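Local coordinates for protein putative cell surface hydrolase (PDB 3LP5) that is a putative cell-surface hydrolase of the alpha/beta hydrolase superfamily whose substrate is not known, at residues P6-P11 with N98-L103; W112-E117 with K153-Y158; D129-I134 with L166-I171. All coordinates share one frame; numbering follows the deposited sequence.

Interaction 1. Residues P6-P11 with N98-L103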
loop_
_atom_site.group_PDB
_atom_site.type_symbol
_atom_site.label_atom_id
_atom_site.label_comp_id
_atom_site.label_asym_id
_atom_site.label_seq_id
_atom_site.Cartn_x
_atom_site.Cartn_y
_atom_site.Cartn_z
ATOM N N PRO A 6 -3.648 12.839 4.555
ATOM C CA PRO A 6 -4.389 11.621 4.836
ATOM C C PRO A 6 -3.470 10.411 4.623
ATOM O O PRO A 6 -2.447 10.555 3.980
ATOM C CB PRO A 6 -5.516 11.665 3.833
ATOM C CG PRO A 6 -4.946 12.454 2.651
ATOM C CD PRO A 6 -3.964 13.427 3.242
ATOM N N VAL A 7 -3.759 9.290 5.283
ATOM C CA VAL A 7 -3.082 8.052 4.961
ATOM C C VAL A 7 -4.081 7.253 4.067
ATOM O O VAL A 7 -5.139 6.788 4.561
ATOM C CB VAL A 7 -2.795 7.246 6.202
ATOM C CG1 VAL A 7 -1.999 5.971 5.846
ATOM C CG2 VAL A 7 -2.062 8.078 7.201
ATOM N N ILE A 8 -3.783 7.115 2.777
ATOM C CA ILE A 8 -4.699 6.436 1.829
ATOM C C ILE A 8 -4.357 4.947 1.653
ATOM O O ILE A 8 -3.238 4.631 1.344
ATOM C CB ILE A 8 -4.738 7.186 0.472
ATOM C CG1 ILE A 8 -5.040 8.678 0.748
ATOM C CG2 ILE A 8 -5.811 6.566 -0.451
ATOM C CD1 ILE A 8 -4.890 9.696 -0.467
ATOM N N MET A 9 -5.303 4.044 1.962
ATOM C CA MET A 9 -5.011 2.610 2.072
ATOM C C MET A 9 -5.820 1.853 1.036
ATOM O O MET A 9 -7.039 2.080 0.884
ATOM C CB MET A 9 -5.350 2.067 3.473
ATOM C CG MET A 9 -4.753 2.958 4.710
ATOM S SD MET A 9 -5.413 2.418 6.347
ATOM C CE MET A 9 -6.753 3.587 6.445
ATOM N N VAL A 10 -5.159 0.939 0.331
ATOM C CA VAL A 10 -5.771 0.208 -0.785
ATOM C C VAL A 10 -5.496 -1.252 -0.573
ATOM O O VAL A 10 -4.329 -1.686 -0.486
ATOM C CB VAL A 10 -5.152 0.592 -2.175
ATOM C CG1 VAL A 10 -5.803 -0.250 -3.305
ATOM C CG2 VAL A 10 -5.376 2.098 -2.463
ATOM N N PRO A 11 -6.560 -2.022 -0.448
ATOM C CA PRO A 11 -6.392 -3.410 -0.124
ATOM C C PRO A 11 -6.295 -4.258 -1.412
ATOM O O PRO A 11 -6.225 -3.710 -2.491
ATOM C CB PRO A 11 -7.665 -3.712 0.687
ATOM C CG PRO A 11 -8.760 -2.915 -0.084
ATOM C CD PRO A 11 -7.979 -1.608 -0.482
ATOM N N ASN A 98 -2.176 18.649 0.252
ATOM C CA ASN A 98 -1.199 18.608 -0.830
ATOM C C ASN A 98 -0.069 17.621 -0.611
ATOM O O ASN A 98 0.881 17.608 -1.364
ATOM C CB ASN A 98 -0.733 20.003 -1.277
ATOM C CG ASN A 98 0.131 20.669 -0.241
ATOM O OD1 ASN A 98 0.423 20.086 0.815
ATOM N ND2 ASN A 98 0.552 21.896 -0.520
ATOM N N HIS A 99 -0.219 16.788 0.405
ATOM C CA HIS A 99 0.765 15.776 0.802
ATOM C C HIS A 99 -0.077 14.577 1.280
ATOM O O HIS A 99 -1.165 14.804 1.855
ATOM C CB HIS A 99 1.677 16.284 1.967
ATOM C CG HIS A 99 2.828 17.139 1.514
ATOM N ND1 HIS A 99 2.766 18.525 1.473
ATOM C CD2 HIS A 99 4.076 16.810 1.085
ATOM C CE1 HIS A 99 3.922 19.005 1.033
ATOM N NE2 HIS A 99 4.736 17.985 0.798
ATOM N N PHE A 100 0.367 13.336 1.012
ATOM C CA PHE A 100 -0.323 12.162 1.564
ATOM C C PHE A 100 0.651 10.982 1.730
ATOM O O PHE A 100 1.801 11.021 1.257
ATOM C CB PHE A 100 -1.546 11.744 0.683
ATOM C CG PHE A 100 -1.162 11.204 -0.665
ATOM C CD1 PHE A 100 -1.196 9.870 -0.916
ATOM C CD2 PHE A 100 -0.752 12.075 -1.691
ATOM C CE1 PHE A 100 -0.851 9.340 -2.173
ATOM C CE2 PHE A 100 -0.364 11.564 -2.977
ATOM C CZ PHE A 100 -0.421 10.205 -3.224
ATOM N N TYR A 101 0.225 9.984 2.495
ATOM C CA TYR A 101 0.925 8.721 2.594
ATOM C C TYR A 101 0.041 7.593 2.036
ATOM O O TYR A 101 -1.209 7.624 2.084
ATOM C CB TYR A 101 1.285 8.412 4.044
ATOM C CG TYR A 101 1.746 9.630 4.801
ATOM C CD1 TYR A 101 3.064 10.002 4.757
ATOM C CD2 TYR A 101 0.836 10.467 5.457
ATOM C CE1 TYR A 101 3.516 11.096 5.410
ATOM C CE2 TYR A 101 1.279 11.611 6.125
ATOM C CZ TYR A 101 2.636 11.912 6.096
ATOM O OH TYR A 101 3.163 13.017 6.746
ATOM N N ALA A 102 0.702 6.564 1.555
ATOM C CA ALA A 102 -0.030 5.482 0.914
ATOM C C ALA A 102 0.335 4.148 1.527
ATOM O O ALA A 102 1.514 3.890 1.793
ATOM C CB ALA A 102 0.273 5.502 -0.585
ATOM N N LEU A 103 -0.695 3.304 1.777
ATOM C CA LEU A 103 -0.500 1.940 2.180
ATOM C C LEU A 103 -1.178 1.058 1.134
ATOM O O LEU A 103 -2.368 1.247 0.842
ATOM C CB LEU A 103 -1.125 1.650 3.549
ATOM C CG LEU A 103 -1.009 0.211 4.059
ATOM C CD1 LEU A 103 0.378 -0.188 4.462
ATOM C CD2 LEU A 103 -1.908 -0.100 5.274
#
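Three groups gather at L103 O: V10 N donates to it at 2.9 Å, the CA-H of M9 comes in beside that bond with M9 CA 3.2 Å from L103 O, and the indole NE1 of W112 adds a weak hydrogen bond from roughly a right angle to the V10 bond. Three more backbone bonds run down the parallel pair. The shortest is I8 N to Y101 O at 2.7 Å; Y101 N reaches P6 O almost straight, with an angle of 173° at the hydrogen, and L103 N reaches I8 O. The 26° between the two strand directions is the twist of the sheet. On one face V7 CG2 meets the ring of Y101 at CD2, 4.1 Å away, and M9 CG lies against L103 CB at 4.0 Å, after which the methionine chain leads away from the neighbouring strand. Helix 217-231 covers this face through contacts with V7, Y101 and L103. The I8 side chain goes to the other face, where its CD1 methyl meets F100 CD1 obliquely at 3.7 Å. F100 CG stands between its own backbone N and carbonyl carbon (chi1 68°), a rotation that brings the ring within reach of this methyl while F100 CB packs on P6 CD, 3.9 Å away. Strand 62-67 flanks P6-P11 and strand 127-134 flanks N98-L103, which leaves both segments deep in the sheet. V10 touches a probable nucleophile elbow just beyond L103, and the pairing is that of central parallel strands in an alpha/beta hydrolase.

Interaction 2. Residues W112-E117 with K153-Y158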
loop_
_atom_site.group_PDB
_atom_site.type_symbol
_atom_site.label_atom_id
_atom_site.label_comp_id
_atom_site.label_asym_id
_atom_site.label_seq_id
_atom_site.Cartn_x
_atom_site.Cartn_y
_atom_site.Cartn_z
ATOM N N TRP A 112 -1.288 0.897 -6.303
ATOM C CA TRP A 112 -0.611 2.157 -5.933
ATOM C C TRP A 112 0.561 2.407 -6.855
ATOM O O TRP A 112 0.732 3.527 -7.329
ATOM C CB TRP A 112 -0.041 2.191 -4.471
ATOM C CG TRP A 112 -0.931 2.756 -3.505
ATOM C CD1 TRP A 112 -1.511 2.095 -2.417
ATOM C CD2 TRP A 112 -1.491 4.084 -3.513
ATOM N NE1 TRP A 112 -2.331 2.969 -1.729
ATOM C CE2 TRP A 112 -2.374 4.169 -2.405
ATOM C CE3 TRP A 112 -1.295 5.227 -4.323
ATOM C CZ2 TRP A 112 -3.077 5.356 -2.085
ATOM C CZ3 TRP A 112 -2.016 6.412 -4.013
ATOM C CH2 TRP A 112 -2.892 6.455 -2.905
ATOM N N THR A 113 1.357 1.367 -7.143
ATOM C CA THR A 113 2.571 1.667 -7.914
ATOM C C THR A 113 2.257 2.194 -9.305
ATOM O O THR A 113 2.939 3.067 -9.837
ATOM C CB THR A 113 3.504 0.395 -8.062
ATOM O OG1 THR A 113 3.885 -0.056 -6.753
ATOM C CG2 THR A 113 4.762 0.741 -8.802
ATOM N N LEU A 114 1.308 1.538 -9.958
ATOM C CA LEU A 114 0.964 1.864 -11.306
ATOM C C LEU A 114 0.346 3.303 -11.293
ATOM O O LEU A 114 0.675 4.140 -12.130
ATOM C CB LEU A 114 0.011 0.774 -11.865
ATOM C CG LEU A 114 -0.296 0.889 -13.356
ATOM C CD1 LEU A 114 0.973 0.807 -14.195
ATOM C CD2 LEU A 114 -1.321 -0.198 -13.795
ATOM N N PHE A 115 -0.541 3.575 -10.345
ATOM C CA PHE A 115 -1.110 4.923 -10.194
ATOM C C PHE A 115 0.025 5.962 -10.046
ATOM O O PHE A 115 -0.024 7.008 -10.709
ATOM C CB PHE A 115 -2.029 4.972 -8.982
ATOM C CG PHE A 115 -2.387 6.369 -8.550
ATOM C CD1 PHE A 115 -3.424 7.051 -9.170
ATOM C CD2 PHE A 115 -1.653 7.009 -7.568
ATOM C CE1 PHE A 115 -3.740 8.369 -8.804
ATOM C CE2 PHE A 115 -1.935 8.351 -7.227
ATOM C CZ PHE A 115 -2.976 9.000 -7.839
ATOM N N LEU A 116 1.054 5.651 -9.213
ATOM C CA LEU A 116 2.095 6.641 -8.959
ATOM C C LEU A 116 2.964 6.878 -10.191
ATOM O O LEU A 116 3.385 8.008 -10.441
ATOM C CB LEU A 116 2.964 6.288 -7.775
ATOM C CG LEU A 116 2.183 6.186 -6.460
ATOM C CD1 LEU A 116 3.137 5.542 -5.479
ATOM C CD2 LEU A 116 1.673 7.580 -5.935
ATOM N N GLU A 117 3.175 5.823 -10.979
ATOM C CA GLU A 117 4.035 5.910 -12.172
ATOM C C GLU A 117 3.333 6.675 -13.294
ATOM O O GLU A 117 4.008 7.389 -14.030
ATOM C CB GLU A 117 4.339 4.513 -12.754
ATOM C CG GLU A 117 5.230 3.703 -11.891
ATOM C CD GLU A 117 5.436 2.309 -12.425
ATOM O OE1 GLU A 117 4.567 1.805 -13.117
ATOM O OE2 GLU A 117 6.486 1.716 -12.176
ATOM N N LYS A 153 6.386 -6.301 -16.366
ATOM C CA LYS A 153 6.897 -5.553 -17.560
ATOM C C LYS A 153 6.281 -4.157 -17.583
ATOM O O LYS A 153 6.988 -3.189 -17.858
ATOM C CB LYS A 153 6.580 -6.308 -18.859
ATOM C CG LYS A 153 7.554 -7.523 -19.064
ATOM C CD LYS A 153 7.265 -8.257 -20.411
ATOM C CE LYS A 153 7.926 -9.632 -20.464
ATOM N NZ LYS A 153 7.552 -10.357 -21.738
ATOM N N GLU A 154 5.002 -4.046 -17.228
ATOM C CA GLU A 154 4.346 -2.764 -17.259
ATOM C C GLU A 154 4.821 -1.912 -16.076
ATOM O O GLU A 154 5.156 -0.770 -16.277
ATOM C CB GLU A 154 2.811 -2.922 -17.247
ATOM C CG GLU A 154 2.066 -1.558 -17.255
ATOM C CD GLU A 154 0.549 -1.627 -17.112
ATOM O OE1 GLU A 154 -0.030 -2.593 -16.526
ATOM O OE2 GLU A 154 -0.089 -0.662 -17.522
ATOM N N LEU A 155 4.887 -2.451 -14.860
ATOM C CA LEU A 155 5.445 -1.668 -13.721
ATOM C C LEU A 155 6.906 -1.256 -13.940
ATOM O O LEU A 155 7.298 -0.179 -13.502
ATOM C CB LEU A 155 5.372 -2.422 -12.417
ATOM C CG LEU A 155 3.960 -2.902 -12.053
ATOM C CD1 LEU A 155 3.979 -3.863 -10.854
ATOM C CD2 LEU A 155 3.150 -1.640 -11.640
ATOM N N TYR A 156 7.689 -2.086 -14.626
ATOM C CA TYR A 156 9.118 -1.740 -14.770
ATOM C C TYR A 156 9.235 -0.701 -15.858
ATOM O O TYR A 156 9.982 0.270 -15.751
ATOM C CB TYR A 156 9.877 -2.994 -15.173
ATOM C CG TYR A 156 11.360 -2.857 -15.236
ATOM C CD1 TYR A 156 12.107 -2.692 -14.071
ATOM C CD2 TYR A 156 12.034 -2.929 -16.457
ATOM C CE1 TYR A 156 13.532 -2.596 -14.105
ATOM C CE2 TYR A 156 13.466 -2.824 -16.521
ATOM C CZ TYR A 156 14.201 -2.629 -15.333
ATOM O OH TYR A 156 15.609 -2.531 -15.396
ATOM N N ARG A 157 8.425 -0.851 -16.896
ATOM C CA ARG A 157 8.495 0.084 -18.023
ATOM C C ARG A 157 8.182 1.523 -17.609
ATOM O O ARG A 157 8.716 2.482 -18.196
ATOM C CB ARG A 157 7.513 -0.320 -19.140
ATOM C CG ARG A 157 7.724 0.539 -20.418
ATOM C CD ARG A 157 6.500 0.556 -21.372
ATOM N NE ARG A 157 6.319 1.844 -22.124
ATOM C CZ ARG A 157 7.245 2.797 -22.421
ATOM N NH1 ARG A 157 8.540 2.711 -22.078
ATOM N NH2 ARG A 157 6.857 3.878 -23.104
ATOM N N TYR A 158 7.286 1.697 -16.646
ATOM C CA TYR A 158 6.933 3.051 -16.266
ATOM C C TYR A 158 7.569 3.542 -14.964
ATOM O O TYR A 158 7.152 4.584 -14.423
ATOM C CB TYR A 158 5.399 3.240 -16.212
ATOM C CG TYR A 158 4.810 3.045 -17.559
ATOM C CD1 TYR A 158 5.082 3.971 -18.573
ATOM C CD2 TYR A 158 4.053 1.904 -17.862
ATOM C CE1 TYR A 158 4.569 3.805 -19.838
ATOM C CE2 TYR A 158 3.529 1.727 -19.138
ATOM C CZ TYR A 158 3.802 2.689 -20.105
ATOM O OH TYR A 158 3.330 2.570 -21.364
#
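E117 and Y158 cross at about a right angle, the carboxylate plane turned 68° from the tyrosine ring. What touches is the base of the tyrosine, with E117 OE1 3.5 Å from Y158 CB, while the ring leads away to a cation-pi contact with R118. E117 CB lies 3.3 Å from Y158 O, just past helix 150-157; beyond CG, which sits anti to the carbonyl carbon (chi1 -70°), the extended chain takes E117 OE2 to 2.5 Å from L155 O. Cut back to an alanine, E117 would probably leave a gap beside L155 CD2 and Y158 CB and take away the carboxylate next to L155 O. The segments belong to two helices on the same side of an alpha/beta hydrolase sheet, helix 107-118 following the probable nucleophile elbow; their axes pass 9.9 Å apart at 37°. One turn back along the first helix, L114 crosses E154 at about a right angle, both leucine methyls lying over the flat of the carboxylate, with L114 CD1 3.8 Å from E154 OE2. Long, weak ion pairs tie that carboxylate to K74 and R118. L155 fills the middle: its CD2 methyl rests on L114 CB at 4.0 Å and also meets T113 CG2, whose residue sends OG1 back to G109 O. I194 of helix 191-195 packs on T113, E117 and L155.

Interaction 3. Residues D129-I134 with L166-I171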
loop_
_atom_site.group_PDB
_atom_site.type_symbol
_atom_site.label_atom_id
_atom_site.label_comp_id
_atom_site.label_asym_id
_atom_site.label_seq_id
_atom_site.Cartn_x
_atom_site.Cartn_y
_atom_site.Cartn_z
ATOM N N ASP A 129 4.496 11.378 0.157
ATOM C CA ASP A 129 5.708 11.459 0.984
ATOM C C ASP A 129 6.285 10.066 1.228
ATOM O O ASP A 129 7.525 9.845 1.161
ATOM C CB ASP A 129 5.396 12.078 2.367
ATOM C CG ASP A 129 5.102 13.585 2.308
ATOM O OD1 ASP A 129 5.258 14.207 1.221
ATOM O OD2 ASP A 129 4.719 14.173 3.362
ATOM N N ARG A 130 5.393 9.134 1.558
ATOM C CA ARG A 130 5.784 7.767 1.917
ATOM C C ARG A 130 4.783 6.739 1.365
ATOM O O ARG A 130 3.591 7.014 1.343
ATOM C CB ARG A 130 5.885 7.621 3.425
ATOM C CG ARG A 130 7.009 8.495 3.995
ATOM C CD ARG A 130 7.396 8.113 5.453
ATOM N NE ARG A 130 6.278 8.492 6.307
ATOM C CZ ARG A 130 6.234 9.620 7.014
ATOM N NH1 ARG A 130 7.245 10.458 6.951
ATOM N NH2 ARG A 130 5.174 9.898 7.765
ATOM N N LEU A 131 5.315 5.625 0.859
ATOM C CA LEU A 131 4.591 4.411 0.416
ATOM C C LEU A 131 5.042 3.152 1.168
ATOM O O LEU A 131 6.238 2.843 1.243
ATOM C CB LEU A 131 4.796 4.190 -1.102
ATOM C CG LEU A 131 4.197 2.879 -1.675
ATOM C CD1 LEU A 131 2.634 2.822 -1.530
ATOM C CD2 LEU A 131 4.730 2.757 -3.124
ATOM N N MET A 132 4.119 2.445 1.776
ATOM C CA MET A 132 4.423 1.094 2.290
ATOM C C MET A 132 3.562 0.081 1.523
ATOM O O MET A 132 2.333 0.259 1.350
ATOM C CB MET A 132 4.212 1.003 3.818
ATOM C CG MET A 132 4.205 -0.431 4.479
ATOM S SD MET A 132 4.095 -0.370 6.326
ATOM C CE MET A 132 5.752 0.141 6.669
ATOM N N THR A 133 4.204 -0.993 1.088
ATOM C CA THR A 133 3.482 -2.087 0.468
ATOM C C THR A 133 3.653 -3.345 1.296
ATOM O O THR A 133 4.713 -3.529 1.963
ATOM C CB THR A 133 3.884 -2.311 -1.020
ATOM O OG1 THR A 133 5.201 -2.830 -1.106
ATOM C CG2 THR A 133 3.814 -0.960 -1.825
ATOM N N ILE A 134 2.620 -4.174 1.300
ATOM C CA ILE A 134 2.664 -5.392 2.119
ATOM C C ILE A 134 2.474 -6.590 1.229
ATOM O O ILE A 134 1.379 -6.791 0.684
ATOM C CB ILE A 134 1.614 -5.406 3.231
ATOM C CG1 ILE A 134 1.791 -4.180 4.160
ATOM C CG2 ILE A 134 1.792 -6.629 4.108
ATOM C CD1 ILE A 134 0.479 -3.799 4.829
ATOM N N LEU A 166 10.084 10.369 -3.029
ATOM C CA LEU A 166 9.372 9.303 -2.266
ATOM C C LEU A 166 10.247 8.352 -1.449
ATOM O O LEU A 166 11.367 7.995 -1.849
ATOM C CB LEU A 166 8.492 8.462 -3.238
ATOM C CG LEU A 166 7.593 7.342 -2.724
ATOM C CD1 LEU A 166 6.491 7.809 -1.794
ATOM C CD2 LEU A 166 6.970 6.648 -3.919
ATOM N N THR A 167 9.706 7.922 -0.311
ATOM C CA THR A 167 10.311 6.924 0.560
ATOM C C THR A 167 9.414 5.712 0.532
ATOM O O THR A 167 8.209 5.838 0.805
ATOM C CB THR A 167 10.457 7.458 2.037
ATOM O OG1 THR A 167 11.546 8.374 2.070
ATOM C CG2 THR A 167 10.884 6.388 2.958
ATOM N N VAL A 168 9.989 4.552 0.187
ATOM C CA VAL A 168 9.252 3.336 0.033
ATOM C C VAL A 168 9.705 2.238 0.982
ATOM O O VAL A 168 10.927 1.914 1.050
ATOM C CB VAL A 168 9.290 2.785 -1.413
ATOM C CG1 VAL A 168 8.435 1.489 -1.517
ATOM C CG2 VAL A 168 8.811 3.889 -2.427
ATOM N N TYR A 169 8.713 1.669 1.695
ATOM C CA TYR A 169 8.894 0.415 2.511
ATOM C C TYR A 169 8.130 -0.759 1.908
ATOM O O TYR A 169 6.918 -0.642 1.602
ATOM C CB TYR A 169 8.420 0.633 3.940
ATOM C CG TYR A 169 9.091 1.809 4.598
ATOM C CD1 TYR A 169 10.276 1.618 5.349
ATOM C CD2 TYR A 169 8.556 3.091 4.493
ATOM C CE1 TYR A 169 10.934 2.683 5.958
ATOM C CE2 TYR A 169 9.206 4.188 5.123
ATOM C CZ TYR A 169 10.381 3.955 5.843
ATOM O OH TYR A 169 11.043 4.979 6.419
ATOM N N SER A 170 8.837 -1.855 1.659
ATOM C CA SER A 170 8.218 -3.041 1.123
ATOM C C SER A 170 8.379 -4.191 2.151
ATOM O O SER A 170 9.492 -4.644 2.393
ATOM C CB SER A 170 8.849 -3.417 -0.217
ATOM O OG SER A 170 8.300 -4.671 -0.714
ATOM N N ILE A 171 7.269 -4.605 2.767
ATOM C CA ILE A 171 7.238 -5.769 3.687
ATOM C C ILE A 171 7.000 -7.018 2.863
ATOM O O ILE A 171 6.114 -7.027 2.000
ATOM C CB ILE A 171 6.114 -5.619 4.703
ATOM C CG1 ILE A 171 6.412 -4.400 5.638
ATOM C CG2 ILE A 171 5.822 -6.956 5.477
ATOM C CD1 ILE A 171 5.175 -3.888 6.419
HETATM O O HOH W 1 5.714 -5.653 -0.625
#
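M132 packs along Y169 and I171 from its base to its tip. Its CB stands 3.9 Å from Y169 O, and CG adds a touch on the CD1 methyl of I171. SD lies closer to that methyl, with M132 SD 3.7 Å from I171 CD1. The bend at chi3 (-75°) then carries CE across to Y169, where it rests 3.8 Å from Y169 CB and approaches the tyrosine ring obliquely. Helix 217-231 covers this end through I227 and Y230. Nearby, R130 CD comes to the edge of the Y169 ring, while R130 NE bonds to L231 O. On the other face L166 CD1 packs against L131 N and L131 CB, and T133 and S170 share a water with T133 OG1 at 2.9 Å and S170 OG at 2.8 Å; it donates to I171 O, and Y138 OH also binds T133 OG1. Five backbone bonds join the strands, from a longer one at T167 N to D129 O, 3.3 Å, to I171 N with T133 O. With helix 150-157 between them in sequence, these adjacent parallel strands form a beta-alpha-beta crossover of the alpha/beta hydrolase sheet.

Interactions 1 and 3 belong to one sheet, their centres about 10 Å apart. Strands 99-105 and 127-134 are neighbours, joined by probable hydrogen bonds including A102 N to R130 O, 2.9 Å, so that 7-10, 99-105, 127-134 and 167-172 run abreast. Helix 107-118 of interaction 2 lies against one face: W112 packs on I8, V10 and A102, with I8 CG2 3.4 Å from W112 CZ2, and L116 CD1 meets L131 CD2 at 4.0 Å. The probable nucleophile elbow, between strand 99-105 and helix 107-118, links interactions 1 and 2. Helix 150-157, of interaction 2, connects the two strands of interaction 3. A bound sodium ion is about 11 Å from the M9 side chain.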